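Local coordinates for protein nigritoxine (Vibrio nigripulchritudo, PDB 5M41) that acts as a toxin against crustaceans and insects and binds a magnesium ion in the crystal, at residues A[255-258]-A[259-263]. Numbering follows the deposited sequence.
Sequences AKYF and DLLVA
A chi1 of -177° sets CG of Y257 opposite the backbone N, and the side chain of Y257 extends outward from α-helix 253-264 while leaning toward its C-terminal end; L261, whose CG is anti to its carbonyl carbon (chi1 -69°), holds its isobutyl group up against that ring. The pair is an i/i+4 CH-π contact on one side of a regular helix: CD1 of L261 lies 4.0 Å from the ring centroid of Y257, over one face and displaced toward the rim. The ring atom nearest CD1 is Y257 CE2, at 3.7 Å. The second methyl, CD2, reaches the phenolic end, 3.7 Å from Y257 OH, a van der Waals contact only; that hydroxyl is hydrogen-bonded to S210 OG of helix 206-215. L260 adds a looser apolar contact from an oblique direction, with its CD2 4.4 Å from Y257 CE1. Both Y257 and L261 also touch helix 34-54, at F43 and L40, which shows this side of the helix to be a packing surface.

The helical backbone sets the spacing of these side chains through successive i+4 hydrogen bonds. L261 N donates to Y257 O at 3.0 Å, close to the line of the carbonyl bond, and D259 N donates to A255 O with an N-H...O angle of 160°. D259 projects from another side of the helix, and its carboxylate forms salt bridges with R28 through OD1 and R357 through OD2, thereby joining this helix to helix 22-30 and strand 354-357. One turn beyond the F258 carbonyl, V262 places CG2 3.5 Å from F258 O, beside the hydrogen bond that V262 N makes to the same oxygen.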
loop_
_atom_site.group_PDB
_atom_site.type_symbol
_atom_site.label_atom_id
_atom_site.label_comp_id
_atom_site.label_asym_id
_atom_site.label_seq_id
_atom_site.Cartn_x
_atom_site.Cartn_y
_atom_site.Cartn_z
ATOM N N ALA A 255 -16.807 10.307 -10.315
ATOM C CA ALA A 255 -15.806 10.995 -9.478
ATOM C C ALA A 255 -14.688 11.638 -10.340
ATOM O O ALA A 255 -14.206 12.761 -10.056
ATOM C CB ALA A 255 -15.201 10.039 -8.461
ATOM N N LYS A 256 -14.271 10.942 -11.386
ATOM C CA LYS A 256 -13.289 11.548 -12.318
ATOM C C LYS A 256 -13.854 12.845 -12.932
ATOM O O LYS A 256 -13.161 13.850 -13.027
ATOM C CB LYS A 256 -12.854 10.561 -13.408
ATOM C CG LYS A 256 -11.774 11.117 -14.349
ATOM C CD LYS A 256 -11.328 10.125 -15.438
ATOM C CE LYS A 256 -12.463 9.848 -16.416
ATOM N NZ LYS A 256 -12.271 8.598 -17.202
ATOM N N TYR A 257 -15.129 12.840 -13.301
ATOM C CA TYR A 257 -15.729 14.043 -13.886
ATOM C C TYR A 257 -15.803 15.193 -12.856
ATOM O O TYR A 257 -15.422 16.330 -13.149
ATOM C CB TYR A 257 -17.121 13.753 -14.485
ATOM C CG TYR A 257 -17.715 14.985 -15.155
ATOM C CD1 TYR A 257 -16.946 15.736 -16.060
ATOM C CD2 TYR A 257 -19.036 15.411 -14.885
ATOM C CE1 TYR A 257 -17.472 16.867 -16.679
ATOM C CE2 TYR A 257 -19.559 16.547 -15.500
ATOM C CZ TYR A 257 -18.769 17.264 -16.396
ATOM O OH TYR A 257 -19.249 18.396 -17.012
ATOM N N PHE A 258 -16.263 14.887 -11.642
ATOM C CA PHE A 258 -16.253 15.896 -10.614
ATOM C C PHE A 258 -14.852 16.444 -10.359
ATOM O O PHE A 258 -14.694 17.646 -10.211
ATOM C CB PHE A 258 -16.836 15.348 -9.320
ATOM C CG PHE A 258 -18.334 15.440 -9.252
ATOM C CD1 PHE A 258 -18.976 16.689 -9.236
ATOM C CD2 PHE A 258 -19.107 14.283 -9.201
ATOM C CE1 PHE A 258 -20.371 16.769 -9.158
ATOM C CE2 PHE A 258 -20.496 14.353 -9.102
ATOM C CZ PHE A 258 -21.131 15.600 -9.076
ATOM N N ASP A 259 -13.846 15.567 -10.330
ATOM C CA ASP A 259 -12.458 16.002 -10.120
ATOM C C ASP A 259 -12.036 16.975 -11.241
ATOM O O ASP A 259 -11.323 17.952 -11.010
ATOM C CB ASP A 259 -11.499 14.804 -10.153
ATOM C CG ASP A 259 -11.599 13.900 -8.924
ATOM O OD1 ASP A 259 -12.274 14.260 -7.927
ATOM O OD2 ASP A 259 -11.003 12.783 -8.986
ATOM N N LEU A 260 -12.430 16.656 -12.471
ATOM C CA LEU A 260 -12.116 17.511 -13.615
ATOM C C LEU A 260 -12.750 18.900 -13.477
ATOM O O LEU A 260 -12.112 19.920 -13.778
ATOM C CB LEU A 260 -12.557 16.838 -14.926
ATOM C CG LEU A 260 -12.263 17.714 -16.173
ATOM C CD1 LEU A 260 -11.838 16.884 -17.358
ATOM C CD2 LEU A 260 -13.470 18.580 -16.544
ATOM N N LEU A 261 -14.015 18.934 -13.055
ATOM C CA LEU A 261 -14.721 20.214 -12.866
ATOM C C LEU A 261 -14.047 21.074 -11.793
ATOM O O LEU A 261 -13.985 22.291 -11.923
ATOM C CB LEU A 261 -16.190 20.003 -12.504
ATOM C CG LEU A 261 -17.103 19.429 -13.602
ATOM C CD1 LEU A 261 -18.470 19.090 -13.026
ATOM C CD2 LEU A 261 -17.263 20.444 -14.732
ATOM N N VAL A 262 -13.556 20.432 -10.732
ATOM C CA VAL A 262 -12.775 21.165 -9.726
ATOM C C VAL A 262 -11.471 21.683 -10.361
ATOM O O VAL A 262 -11.117 22.847 -10.181
ATOM C CB VAL A 262 -12.505 20.309 -8.469
ATOM C CG1 VAL A 262 -11.565 21.036 -7.494
ATOM C CG2 VAL A 262 -13.822 19.964 -7.751
ATOM N N ALA A 263 -10.755 20.826 -11.094
ATOM C CA ALA A 263 -9.512 21.282 -11.752
ATOM C C ALA A 263 -9.773 22.393 -12.746
ATOM O O ALA A 263 -8.911 23.235 -12.939
ATOM C CB ALA A 263 -8.755 20.134 -12.431
#